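Local coordinates for CADD-like protein of unknown function (Nostoc punctiforme, PDB 3B5O), which is of unknown function but has an all-helical, CADD-like fold of the haem-oxygenase-like class and is probably related to oxidoreductases, at residues V20-T25 against E146-P151; A39-V44 against V160-E165; I93-L98 against F176-D181; L103-G108 against A167-L172. All coordinates share one frame; numbering follows the deposited sequence. Where two conformers were deposited one is given.

Contact 1: residues V20-T25 against E146-P151; sequences VAFSIT and EATSIP
F22 lays one face of its ring against the methyl of T148 and brings its backbone up to the ring of P151. T148 CG2 stands 3.9 Å from the centroid of the F22 ring and 16° off its normal, a CH-pi contact over the face, and is nearest to F22 CZ, at 3.8 Å. The opposite face of the ring is backed by the methyl of A21, its own neighbour in the chain. At the root of the side chain F22 CB meets P151 CB at 4.1 Å, while P151 CB also approaches F22 O, at 3.6 Å. A water donates to both F22 O and P151 O, so the two carbonyls are joined without a direct bond. In this all-helical fold of the haem-oxygenase-like class, the contact seats the loop after helix 2-18 on the middle of helix 135-163, which kinks where P151 has no N-H to give. The T148 methyl is turned to the ring because CG2 lies anti to the carbonyl carbon, with OG1 (chi1 57°) left to bond A144 O one turn back. An alanine in place of F22 is likely to leave the T148 methyl without its aromatic cover and open a gap beside L15 and M218, which touch the F22 side chain. Further on, S23 OG accepts from T25 N at 3.2 Å, an ST turn that shapes the chain just beyond F22.

Contact 2: residues A39-V44 against V160-E165; sequences AQIAYV and VEWLHE
I41 meets W162 and L163 where helix 38-68 packs against the C-terminal turn of helix 135-163, an apolar helix-helix contact in the all-helical bundle. The side chains of I41 and W162 cross at about a right angle. The six-membered part of the indole comes up to the ethyl branch of I41 obliquely, with W162 CZ3 3.4 Å from I41 CG1. The indole is carried out to this branch by its first torsion, CG anti to the backbone N (chi1 -175°). L163 approaches on a slant: its CD2 reaches I41 CB at 3.8 Å, its CG lies near I41 CG2, and the same CD2 methyl touches A42 N at 3.9 Å. That methyl also sits at the edge of the indole, in its plane, so W162 and L163 also touch each other beside I41. L33 touches I41 as well, and F38 and M45 of helix 38-68 pack on L163. Beyond L163 the chain leaves helical geometry at H164, whose ring turns back on the last turn. V160 O accepts both from H164 N and, on the opposite face of the carbonyl plane, from H164 ND1 at 2.8 Å, with an N-H...O angle of 155°.

Contact 3: residues I93-L98 against F176-D181; sequences ISHYTL and FSKHLD
H95, in the first turn of helix 95-107, faces K178 and H179 in the last turns of helix 170-180. S94 is the N-cap of the first helix: its OG accepts from T97 N at 3.0 Å, while L98 N bonds to S94 O. In the other segment F176 O accepts from both H179 N and L180 N, and D181 N still bonds to S177 O as the helix finishes. Between these ends the contact is largely polar and aromatic. K178 NZ donates to H95 NE2 at 3.1 Å, approaching the ring edge but tilted 20° from its plane. The lysine gets there through a bend, with CG between its backbone N and carbonyl carbon (chi1 74°) and a further turn at chi3. H179 comes over one face of the same ring and presents its own edge, an offset edge-to-face pair with centroids 5.0 Å apart and planes at 78°. H179 CE1 and NE2 both lie over the H95 CE1-ND1 side. On the other ring nitrogen, H95 ND1 makes a weak hydrogen bond to E85 OE1. A leucine in place of H95 would probably leave K178 NZ without this acceptor and the H179 edge without an aromatic face. H179 ND1 is hydrogen-bonded to F175 O, which helps fix the turn of its ring. The contact thus joins the start of helix 95-107 to the end of helix 170-180, with E85 at the end of helix 72-85 beside H95, and L153 of helix 135-163 touching H179.

Contact 4: residues L103-G108 against A167-L172; sequences LEEGLG and AIPKDL
P169 packs on the last turn of helix 95-107, against the backbone of G106 and the side chain of E105. P169 CG lies 3.6 Å from G106 N and about as far from G106 CA, so the proline ring rests directly on main-chain atoms. A CB built on G106 would collide with P169 CD; glycine lets the segments approach until the CA atoms of G106 and P169 are 5.8 Å apart. E105 passes the proline in the opposite sense. With CG anti to its backbone N (chi1 178°) and the chain extended beyond, its flat carboxylate lays a face on the proline ring, P169 CB lying 3.6 Å from E105 OE2 and about as far from CD and OE1. Deeper in, L172 points one methyl at the other helix, CD2 coming to 4.4 Å from L103 N. The polar part runs through water. One water donates to E105 OE1 at 3.0 Å and accepts from D171 N at 3.2 Å, linking the carboxylate to the first turn of helix 170-180, where P169 is the N-cap residue. E105 OE1 and D171 OD2 are 5.6 Å apart, and the two like charges probably repel mildly. Within helix 95-107, L107 N bonds to L103 O and G108 N to E104 O; G108 then leaves the helix with positive phi. The contact joins the C-terminal end of helix 95-107 to the N-terminal end of helix 170-180. Helix 135-163 touches both, V160 meeting L103, I168 and L172, while H164, just past its end, touches L107 and P169.

Contacts 1, 2 and 4 are largely buried, contact 3 only partly. Contact 1, about 9 Å from the chain's centre, seats a loop on helix 135-163; contact 2, some 18 Å out, uses the end of that helix against helix 38-68. Contacts 3 and 4 join the same pair, helix 95-107 and helix 170-180, at two places: the start of one helix meets the end of the other, then the reverse. Their chemistry differs: contact 2 is apolar, contacts 1 and 4 add a bridging water to packing round a proline, and contact 3 has a direct side-chain hydrogen bond. H164 ties contact 2 to contact 4, its NE2 lying 3.4 Å from G106 CA.

Contact 1: residues V20-T25 against E146-P151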
loop_
_atom_site.group_PDB
_atom_site.type_symbol
_atom_site.label_atom_id
_atom_site.label_comp_id
_atom_site.label_asym_id
_atom_site.label_seq_id
_atom_site.Cartn_x
_atom_site.Cartn_y
_atom_site.Cartn_z
ATOM N N VAL A 20 10.230 -6.171 8.266
ATOM C CA VAL A 20 10.480 -7.266 7.319
ATOM C C VAL A 20 9.445 -7.316 6.202
ATOM O O VAL A 20 9.746 -7.785 5.115
ATOM C CB VAL A 20 10.560 -8.635 8.002
ATOM C CG1 VAL A 20 11.782 -8.692 8.950
ATOM C CG2 VAL A 20 9.285 -9.027 8.731
ATOM N N ALA A 21 8.224 -6.853 6.440
ATOM C CA ALA A 21 7.229 -6.943 5.379
ATOM C C ALA A 21 7.611 -6.153 4.147
ATOM O O ALA A 21 7.127 -6.442 3.067
ATOM C CB ALA A 21 5.861 -6.463 5.886
ATOM N N PHE A 22 8.428 -5.112 4.321
ATOM C CA PHE A 22 8.809 -4.246 3.225
ATOM C C PHE A 22 10.198 -4.559 2.698
ATOM O O PHE A 22 10.687 -3.859 1.816
ATOM C CB PHE A 22 8.599 -2.785 3.637
ATOM C CG PHE A 22 7.168 -2.528 3.992
ATOM C CD1 PHE A 22 6.213 -2.582 3.000
ATOM C CD2 PHE A 22 6.759 -2.395 5.310
ATOM C CE1 PHE A 22 4.861 -2.459 3.277
ATOM C CE2 PHE A 22 5.385 -2.246 5.592
ATOM C CZ PHE A 22 4.469 -2.290 4.570
ATOM N N SER A 23 10.796 -5.626 3.226
ATOM C CA SER A 23 12.080 -6.126 2.729
ATOM C C SER A 23 11.892 -7.071 1.552
ATOM O O SER A 23 11.100 -8.013 1.624
ATOM C CB SER A 23 12.771 -6.893 3.828
ATOM O OG SER A 23 13.893 -7.632 3.339
ATOM N N ILE A 24 12.673 -6.864 0.503
ATOM C CA ILE A 24 12.566 -7.698 -0.685
ATOM C C ILE A 24 13.044 -9.132 -0.446
ATOM O O ILE A 24 12.684 -10.040 -1.198
ATOM C CB ILE A 24 13.311 -7.036 -1.877
ATOM C CG1 ILE A 24 12.850 -7.606 -3.223
ATOM C CG2 ILE A 24 14.828 -7.142 -1.725
ATOM C CD1 ILE A 24 11.359 -7.473 -3.512
ATOM N N THR A 25 13.835 -9.340 0.606
ATOM C CA THR A 25 14.267 -10.664 1.000
ATOM C C THR A 25 13.547 -11.263 2.203
ATOM O O THR A 25 13.395 -12.473 2.279
ATOM C CB THR A 25 15.787 -10.707 1.276
ATOM O OG1 THR A 25 16.112 -9.757 2.283
ATOM C CG2 THR A 25 16.579 -10.408 -0.014
ATOM N N GLU A 146 2.494 6.497 1.141
ATOM C CA GLU A 146 3.501 7.006 0.206
ATOM C C GLU A 146 4.876 6.359 0.434
ATOM O O GLU A 146 5.553 5.970 -0.518
ATOM C CB GLU A 146 3.604 8.543 0.268
ATOM C CG GLU A 146 4.782 9.109 -0.523
ATOM C CD GLU A 146 4.850 10.614 -0.538
ATOM O OE1 GLU A 146 3.796 11.262 -0.389
ATOM O OE2 GLU A 146 5.964 11.150 -0.721
ATOM N N ALA A 147 5.294 6.264 1.690
ATOM C CA ALA A 147 6.617 5.727 2.022
ATOM C C ALA A 147 6.756 4.245 1.678
ATOM O O ALA A 147 7.831 3.783 1.306
ATOM C CB ALA A 147 6.914 5.947 3.496
ATOM N N THR A 148 5.668 3.504 1.802
ATOM C CA THR A 148 5.678 2.074 1.515
ATOM C C THR A 148 5.460 1.733 0.052
ATOM O O THR A 148 5.654 0.598 -0.336
ATOM C CB THR A 148 4.615 1.306 2.344
ATOM O OG1 THR A 148 3.298 1.835 2.103
ATOM C CG2 THR A 148 4.973 1.359 3.832
ATOM N N SER A 149 5.087 2.724 -0.751
ATOM C CA SER A 149 4.698 2.483 -2.136
ATOM C C SER A 149 5.779 1.793 -2.960
ATOM O O SER A 149 5.517 0.776 -3.608
ATOM C CB SER A 149 4.296 3.806 -2.780
ATOM O OG SER A 149 3.040 4.226 -2.284
ATOM N N ILE A 150 6.985 2.351 -2.953
ATOM C CA ILE A 150 8.104 1.772 -3.735
ATOM C C ILE A 150 8.517 0.383 -3.225
ATOM O O ILE A 150 8.547 -0.571 -4.002
ATOM C CB ILE A 150 9.307 2.730 -3.869
ATOM C CG1 ILE A 150 8.911 3.926 -4.731
ATOM C CG2 ILE A 150 10.525 1.985 -4.457
ATOM C CD1 ILE A 150 9.956 5.046 -4.760
ATOM N N PRO A 151 8.785 0.225 -1.920
ATOM C CA PRO A 151 9.080 -1.144 -1.479
ATOM C C PRO A 151 7.966 -2.154 -1.728
ATOM O O PRO A 151 8.245 -3.290 -2.081
ATOM C CB PRO A 151 9.365 -1.001 0.021
ATOM C CG PRO A 151 9.305 0.408 0.331
ATOM C CD PRO A 151 8.951 1.226 -0.850
HETATM O O HOH W 1 10.681 -4.320 -1.122
#

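Contact 2: residues A39-V44 against V160-E165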
loop_
_atom_site.group_PDB
_atom_site.type_symbol
_atom_site.label_atom_id
_atom_site.label_comp_id
_atom_site.label_asym_id
_atom_site.label_seq_id
_atom_site.Cartn_x
_atom_site.Cartn_y
_atom_site.Cartn_z
ATOM N N ALA A 39 -0.945 -21.656 -6.969
ATOM C CA ALA A 39 -2.278 -21.292 -6.429
ATOM C C ALA A 39 -2.145 -20.443 -5.172
ATOM O O ALA A 39 -2.940 -19.527 -4.939
ATOM C CB ALA A 39 -3.114 -22.540 -6.127
ATOM N N GLN A 40 -1.178 -20.777 -4.330
ATOM C CA GLN A 40 -1.007 -20.058 -3.071
ATOM C C GLN A 40 -0.528 -18.629 -3.270
ATOM O O GLN A 40 -1.003 -17.714 -2.594
ATOM C CB GLN A 40 -0.078 -20.846 -2.131
ATOM C CG GLN A 40 -0.735 -22.098 -1.608
ATOM C CD GLN A 40 0.219 -23.064 -0.933
ATOM O OE1 GLN A 40 1.390 -23.151 -1.311
ATOM N NE2 GLN A 40 -0.272 -23.786 0.067
ATOM N N ILE A 41 0.401 -18.410 -4.194
ATOM C CA ILE A 41 0.889 -17.060 -4.483
ATOM C C ILE A 41 -0.165 -16.270 -5.287
ATOM O O ILE A 41 -0.321 -15.067 -5.108
ATOM C CB ILE A 41 2.287 -17.068 -5.141
ATOM C CG1 ILE A 41 3.275 -17.797 -4.223
ATOM C CG2 ILE A 41 2.785 -15.657 -5.448
ATOM C CD1 ILE A 41 3.323 -17.297 -2.766
ATOM N N ALA A 42 -0.931 -16.954 -6.132
ATOM C CA ALA A 42 -2.056 -16.299 -6.800
ATOM C C ALA A 42 -3.067 -15.786 -5.773
ATOM O O ALA A 42 -3.608 -14.684 -5.936
ATOM C CB ALA A 42 -2.723 -17.266 -7.797
ATOM N N TYR A 43 -3.321 -16.569 -4.727
ATOM C CA TYR A 43 -4.196 -16.154 -3.626
ATOM C C TYR A 43 -3.671 -14.894 -2.971
ATOM O O TYR A 43 -4.442 -13.963 -2.693
ATOM C CB TYR A 43 -4.332 -17.266 -2.586
ATOM C CG TYR A 43 -4.974 -16.852 -1.300
ATOM C CD1 TYR A 43 -6.355 -16.836 -1.163
ATOM C CD2 TYR A 43 -4.213 -16.406 -0.231
ATOM C CE1 TYR A 43 -6.958 -16.423 0.023
ATOM C CE2 TYR A 43 -4.803 -16.009 0.949
ATOM C CZ TYR A 43 -6.174 -16.013 1.080
ATOM O OH TYR A 43 -6.804 -15.606 2.241
ATOM N N VAL A 44 -2.372 -14.847 -2.699
ATOM C CA VAL A 44 -1.794 -13.645 -2.130
ATOM C C VAL A 44 -2.063 -12.425 -3.040
ATOM O O VAL A 44 -2.424 -11.355 -2.557
ATOM C CB VAL A 44 -0.261 -13.808 -1.887
ATOM C CG1 VAL A 44 0.398 -12.455 -1.558
ATOM C CG2 VAL A 44 -0.003 -14.867 -0.805
ATOM N N VAL A 160 4.845 -11.168 -9.061
ATOM C CA VAL A 160 4.208 -11.285 -10.381
ATOM C C VAL A 160 5.163 -11.952 -11.370
ATOM O O VAL A 160 4.737 -12.823 -12.155
ATOM C CB VAL A 160 3.642 -9.925 -10.880
ATOM C CG1 VAL A 160 3.176 -10.017 -12.348
ATOM C CG2 VAL A 160 2.470 -9.492 -9.988
ATOM N N GLU A 161 6.442 -11.592 -11.319
ATOM C CA GLU A 161 7.461 -12.264 -12.149
ATOM C C GLU A 161 7.587 -13.744 -11.791
ATOM O O GLU A 161 7.741 -14.595 -12.676
ATOM C CB GLU A 161 8.819 -11.571 -12.031
ATOM C CG GLU A 161 8.889 -10.244 -12.764
ATOM C CD GLU A 161 10.238 -9.557 -12.623
ATOM O OE1 GLU A 161 11.089 -10.044 -11.847
ATOM O OE2 GLU A 161 10.450 -8.516 -13.292
ATOM N N TRP A 162 7.511 -14.066 -10.501
ATOM C CA TRP A 162 7.548 -15.455 -10.038
ATOM C C TRP A 162 6.389 -16.280 -10.610
ATOM O O TRP A 162 6.568 -17.444 -10.995
ATOM C CB TRP A 162 7.556 -15.495 -8.502
ATOM C CG TRP A 162 7.712 -16.838 -7.871
ATOM C CD1 TRP A 162 8.887 -17.401 -7.436
ATOM C CD2 TRP A 162 6.676 -17.755 -7.519
ATOM N NE1 TRP A 162 8.640 -18.614 -6.871
ATOM C CE2 TRP A 162 7.294 -18.872 -6.908
ATOM C CE3 TRP A 162 5.292 -17.778 -7.706
ATOM C CZ2 TRP A 162 6.568 -19.967 -6.447
ATOM C CZ3 TRP A 162 4.579 -18.838 -7.234
ATOM C CH2 TRP A 162 5.204 -19.931 -6.619
ATOM N N LEU A 163 5.206 -15.676 -10.663
ATOM C CA LEU A 163 4.005 -16.346 -11.147
ATOM C C LEU A 163 4.010 -16.582 -12.669
ATOM O O LEU A 163 3.433 -17.557 -13.134
ATOM C CB LEU A 163 2.748 -15.539 -10.783
ATOM C CG LEU A 163 2.276 -15.595 -9.333
ATOM C CD1 LEU A 163 1.244 -14.468 -9.072
ATOM C CD2 LEU A 163 1.707 -16.958 -8.941
ATOM N N HIS A 164 4.632 -15.676 -13.414
ATOM C CA HIS A 164 4.588 -15.711 -14.885
ATOM C C HIS A 164 5.656 -16.630 -15.419
ATOM O O HIS A 164 6.798 -16.553 -15.002
ATOM C CB HIS A 164 4.801 -14.317 -15.458
ATOM C CG HIS A 164 3.559 -13.481 -15.513
ATOM N ND1 HIS A 164 3.023 -12.872 -14.398
ATOM C CD2 HIS A 164 2.762 -13.132 -16.553
ATOM C CE1 HIS A 164 1.942 -12.193 -14.746
ATOM N NE2 HIS A 164 1.758 -12.340 -16.049
ATOM N N GLU A 165 5.286 -17.491 -16.362
ATOM C CA GLU A 165 6.262 -18.369 -17.014
ATOM C C GLU A 165 7.081 -17.573 -18.031
ATOM O O GLU A 165 8.295 -17.756 -18.142
ATOM C CB GLU A 165 5.557 -19.562 -17.673
#

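Contact 3: residues I93-L98 against F176-D181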
loop_
_atom_site.group_PDB
_atom_site.type_symbol
_atom_site.label_atom_id
_atom_site.label_comp_id
_atom_site.label_asym_id
_atom_site.label_seq_id
_atom_site.Cartn_x
_atom_site.Cartn_y
_atom_site.Cartn_z
ATOM N N ILE A 93 -7.686 4.957 -17.121
ATOM C CA ILE A 93 -7.714 3.609 -16.564
ATOM C C ILE A 93 -7.072 3.667 -15.170
ATOM O O ILE A 93 -5.935 4.108 -15.006
ATOM C CB ILE A 93 -6.924 2.610 -17.427
ATOM C CG1 ILE A 93 -7.419 2.620 -18.880
ATOM C CG2 ILE A 93 -7.025 1.217 -16.849
ATOM C CD1 ILE A 93 -6.528 1.803 -19.810
ATOM N N SER A 94 -7.813 3.244 -14.160
ATOM C CA SER A 94 -7.270 3.267 -12.808
ATOM C C SER A 94 -6.072 2.344 -12.646
ATOM O O SER A 94 -5.938 1.320 -13.331
ATOM C CB SER A 94 -8.329 2.858 -11.787
ATOM O OG SER A 94 -8.646 1.482 -11.879
ATOM N N HIS A 95 -5.215 2.698 -11.699
ATOM C CA HIS A 95 -4.104 1.822 -11.323
ATOM C C HIS A 95 -4.572 0.441 -10.906
ATOM O O HIS A 95 -3.961 -0.566 -11.274
ATOM C CB HIS A 95 -3.254 2.492 -10.238
ATOM C CG HIS A 95 -2.478 3.674 -10.729
ATOM N ND1 HIS A 95 -1.737 4.480 -9.890
ATOM C CD2 HIS A 95 -2.319 4.182 -11.973
ATOM C CE1 HIS A 95 -1.159 5.431 -10.597
ATOM N NE2 HIS A 95 -1.490 5.272 -11.864
ATOM N N TYR A 96 -5.675 0.369 -10.162
ATOM C CA TYR A 96 -6.260 -0.896 -9.776
ATOM C C TYR A 96 -6.606 -1.740 -10.997
ATOM O O TYR A 96 -6.289 -2.925 -11.064
ATOM C CB TYR A 96 -7.503 -0.680 -8.884
ATOM C CG TYR A 96 -8.270 -1.940 -8.656
ATOM C CD1 TYR A 96 -7.823 -2.902 -7.747
ATOM C CD2 TYR A 96 -9.394 -2.233 -9.404
ATOM C CE1 TYR A 96 -8.513 -4.050 -7.552
ATOM C CE2 TYR A 96 -10.077 -3.404 -9.241
ATOM C CZ TYR A 96 -9.632 -4.334 -8.312
ATOM O OH TYR A 96 -10.336 -5.487 -8.131
ATOM N N THR A 97 -7.264 -1.127 -11.969
ATOM C CA THR A 97 -7.661 -1.854 -13.157
ATOM C C THR A 97 -6.467 -2.344 -13.961
ATOM O O THR A 97 -6.506 -3.473 -14.471
ATOM C CB THR A 97 -8.604 -0.996 -13.994
ATOM O OG1 THR A 97 -9.832 -0.896 -13.276
ATOM C CG2 THR A 97 -8.857 -1.636 -15.363
ATOM N N LEU A 98 -5.421 -1.531 -14.057
ATOM C CA LEU A 98 -4.200 -1.959 -14.764
ATOM C C LEU A 98 -3.627 -3.218 -14.119
ATOM O O LEU A 98 -3.248 -4.161 -14.797
ATOM C CB LEU A 98 -3.164 -0.850 -14.801
ATOM C CG LEU A 98 -3.507 0.383 -15.638
ATOM C CD1 LEU A 98 -2.476 1.480 -15.421
ATOM C CD2 LEU A 98 -3.609 0.029 -17.142
ATOM N N PHE A 176 4.254 -0.934 -13.742
ATOM C CA PHE A 176 5.399 -1.124 -12.857
ATOM C C PHE A 176 6.515 -0.102 -13.113
ATOM O O PHE A 176 7.049 0.497 -12.173
ATOM C CB PHE A 176 5.949 -2.546 -12.996
ATOM C CG PHE A 176 5.073 -3.610 -12.399
ATOM C CD1 PHE A 176 4.373 -3.391 -11.215
ATOM C CD2 PHE A 176 4.995 -4.861 -12.984
ATOM C CE1 PHE A 176 3.577 -4.402 -10.662
ATOM C CE2 PHE A 176 4.218 -5.861 -12.437
ATOM C CZ PHE A 176 3.504 -5.631 -11.276
ATOM N N SER A 177 6.858 0.108 -14.381
ATOM C CA SER A 177 7.953 1.022 -14.729
ATOM C C SER A 177 7.673 2.479 -14.365
ATOM O O SER A 177 8.591 3.199 -13.949
ATOM C CB SER A 177 8.304 0.902 -16.214
ATOM O OG SER A 177 8.914 -0.353 -16.473
ATOM N N LYS A 178 6.416 2.916 -14.492
ATOM C CA LYS A 178 6.061 4.301 -14.150
ATOM C C LYS A 178 6.262 4.603 -12.667
ATOM O O LYS A 178 6.488 5.754 -12.295
ATOM C CB LYS A 178 4.626 4.666 -14.590
ATOM C CG LYS A 178 3.473 4.076 -13.750
ATOM C CD LYS A 178 2.129 4.815 -13.994
ATOM C CE LYS A 178 2.011 6.093 -13.154
ATOM N NZ LYS A 178 0.738 6.862 -13.398
ATOM N N HIS A 179 6.184 3.572 -11.829
ATOM C CA HIS A 179 6.369 3.734 -10.393
ATOM C C HIS A 179 7.797 3.444 -9.930
ATOM O O HIS A 179 8.232 3.991 -8.921
ATOM C CB HIS A 179 5.419 2.807 -9.640
ATOM C CG HIS A 179 3.987 3.246 -9.661
ATOM N ND1 HIS A 179 3.103 2.854 -10.645
ATOM C CD2 HIS A 179 3.279 4.015 -8.802
ATOM C CE1 HIS A 179 1.915 3.379 -10.400
ATOM N NE2 HIS A 179 1.995 4.088 -9.287
ATOM N N LEU A 180 8.516 2.581 -10.645
ATOM C CA LEU A 180 9.791 2.044 -10.140
ATOM C C LEU A 180 11.036 2.454 -10.927
ATOM O O LEU A 180 12.154 2.353 -10.405
ATOM C CB LEU A 180 9.719 0.519 -10.077
ATOM C CG LEU A 180 8.703 -0.070 -9.094
ATOM C CD1 LEU A 180 8.753 -1.587 -9.161
ATOM C CD2 LEU A 180 8.972 0.424 -7.673
ATOM N N ASP A 181 10.858 2.895 -12.173
ATOM C CA ASP A 181 11.985 3.313 -13.011
ATOM C C ASP A 181 12.120 4.830 -12.980
ATOM O O ASP A 181 12.198 5.437 -11.903
ATOM C CB ASP A 181 11.799 2.828 -14.453
ATOM C CG ASP A 181 11.793 1.308 -14.571
ATOM O OD1 ASP A 181 12.064 0.608 -13.566
ATOM O OD2 ASP A 181 11.521 0.805 -15.685
#

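Contact 4: residues L103-G108 against A167-L172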
loop_
_atom_site.group_PDB
_atom_site.type_symbol
_atom_site.label_atom_id
_atom_site.label_comp_id
_atom_site.label_asym_id
_atom_site.label_seq_id
_atom_site.Cartn_x
_atom_site.Cartn_y
_atom_site.Cartn_z
ATOM N N LEU A 103 -3.092 -9.054 -14.331
ATOM C CA LEU A 103 -3.099 -10.378 -13.707
ATOM C C LEU A 103 -3.987 -11.357 -14.466
ATOM O O LEU A 103 -3.631 -12.524 -14.628
ATOM C CB LEU A 103 -3.508 -10.313 -12.224
ATOM C CG LEU A 103 -2.541 -9.576 -11.289
ATOM C CD1 LEU A 103 -3.195 -9.353 -9.912
ATOM C CD2 LEU A 103 -1.178 -10.318 -11.138
ATOM N N GLU A 104 -5.127 -10.870 -14.941
ATOM C CA GLU A 104 -6.059 -11.707 -15.684
ATOM C C GLU A 104 -5.485 -12.093 -17.050
ATOM O O GLU A 104 -5.522 -13.262 -17.426
ATOM C CB GLU A 104 -7.423 -11.002 -15.795
ATOM C CG GLU A 104 -8.145 -10.957 -14.444
ATOM C CD GLU A 104 -9.435 -10.146 -14.430
ATOM O OE1 GLU A 104 -9.861 -9.661 -15.501
ATOM O OE2 GLU A 104 -10.020 -10.002 -13.330
ATOM N N GLU A 105 -4.921 -11.122 -17.764
ATOM C CA GLU A 105 -4.353 -11.347 -19.111
ATOM C C GLU A 105 -3.120 -12.237 -19.047
ATOM O O GLU A 105 -2.947 -13.145 -19.867
ATOM C CB GLU A 105 -3.970 -10.021 -19.773
ATOM C CG GLU A 105 -3.327 -10.167 -21.160
ATOM C CD GLU A 105 -2.703 -8.881 -21.675
ATOM O OE1 GLU A 105 -3.073 -7.781 -21.195
ATOM O OE2 GLU A 105 -1.822 -8.966 -22.563
ATOM N N GLY A 106 -2.263 -11.972 -18.071
ATOM C CA GLY A 106 -1.006 -12.697 -17.938
ATOM C C GLY A 106 -1.144 -14.093 -17.375
ATOM O O GLY A 106 -0.462 -15.011 -17.843
ATOM N N LEU A 107 -2.023 -14.274 -16.393
ATOM C CA LEU A 107 -2.073 -15.495 -15.594
ATOM C C LEU A 107 -3.391 -16.255 -15.605
ATOM O O LEU A 107 -3.447 -17.391 -15.119
ATOM C CB LEU A 107 -1.764 -15.151 -14.131
ATOM C CG LEU A 107 -0.442 -14.442 -13.872
ATOM C CD1 LEU A 107 -0.375 -14.004 -12.405
ATOM C CD2 LEU A 107 0.743 -15.357 -14.228
ATOM N N GLY A 108 -4.457 -15.643 -16.108
ATOM C CA GLY A 108 -5.787 -16.209 -15.933
ATOM C C GLY A 108 -6.209 -16.180 -14.467
ATOM O O GLY A 108 -7.064 -16.957 -14.046
ATOM N N ALA A 167 7.027 -13.460 -20.349
ATOM C CA ALA A 167 6.939 -12.016 -20.146
ATOM C C ALA A 167 5.591 -11.634 -19.541
ATOM O O ALA A 167 4.568 -12.288 -19.798
ATOM C CB ALA A 167 7.146 -11.281 -21.459
ATOM N N ILE A 168 5.588 -10.583 -18.726
ATOM C CA ILE A 168 4.329 -10.075 -18.194
ATOM C C ILE A 168 3.698 -9.157 -19.249
ATOM O O ILE A 168 4.404 -8.617 -20.108
ATOM C CB ILE A 168 4.489 -9.369 -16.815
ATOM C CG1 ILE A 168 5.188 -8.023 -16.948
ATOM C CG2 ILE A 168 5.240 -10.270 -15.825
ATOM C CD1 ILE A 168 5.374 -7.283 -15.620
ATOM N N PRO A 169 2.361 -9.011 -19.223
ATOM C CA PRO A 169 1.708 -8.122 -20.209
ATOM C C PRO A 169 2.276 -6.704 -20.229
ATOM O O PRO A 169 2.666 -6.169 -19.184
ATOM C CB PRO A 169 0.247 -8.120 -19.772
ATOM C CG PRO A 169 0.069 -9.394 -19.010
ATOM C CD PRO A 169 1.385 -9.682 -18.347
ATOM N N LYS A 170 2.307 -6.096 -21.413
ATOM C CA LYS A 170 3.011 -4.829 -21.624
ATOM C C LYS A 170 2.430 -3.668 -20.830
ATOM O O LYS A 170 3.174 -2.795 -20.384
ATOM C CB LYS A 170 3.021 -4.451 -23.113
ATOM N N ASP A 171 1.108 -3.630 -20.680
ATOM C CA ASP A 171 0.480 -2.555 -19.913
ATOM C C ASP A 171 0.878 -2.670 -18.451
ATOM O O ASP A 171 1.152 -1.662 -17.797
ATOM C CB ASP A 171 -1.049 -2.612 -20.015
ATOM C CG ASP A 171 -1.576 -2.114 -21.356
ATOM O OD1 ASP A 171 -0.770 -1.676 -22.208
ATOM O OD2 ASP A 171 -2.814 -2.158 -21.544
ATOM N N LEU A 172 0.882 -3.903 -17.951
ATOM C CA LEU A 172 1.298 -4.172 -16.576
ATOM C C LEU A 172 2.766 -3.800 -16.386
ATOM O O LEU A 172 3.119 -3.233 -15.356
ATOM C CB LEU A 172 1.040 -5.634 -16.205
ATOM C CG LEU A 172 1.282 -6.027 -14.742
ATOM C CD1 LEU A 172 0.411 -5.182 -13.813
ATOM C CD2 LEU A 172 1.032 -7.506 -14.517
HETATM O O HOH W 2 -1.203 -5.479 -21.842
#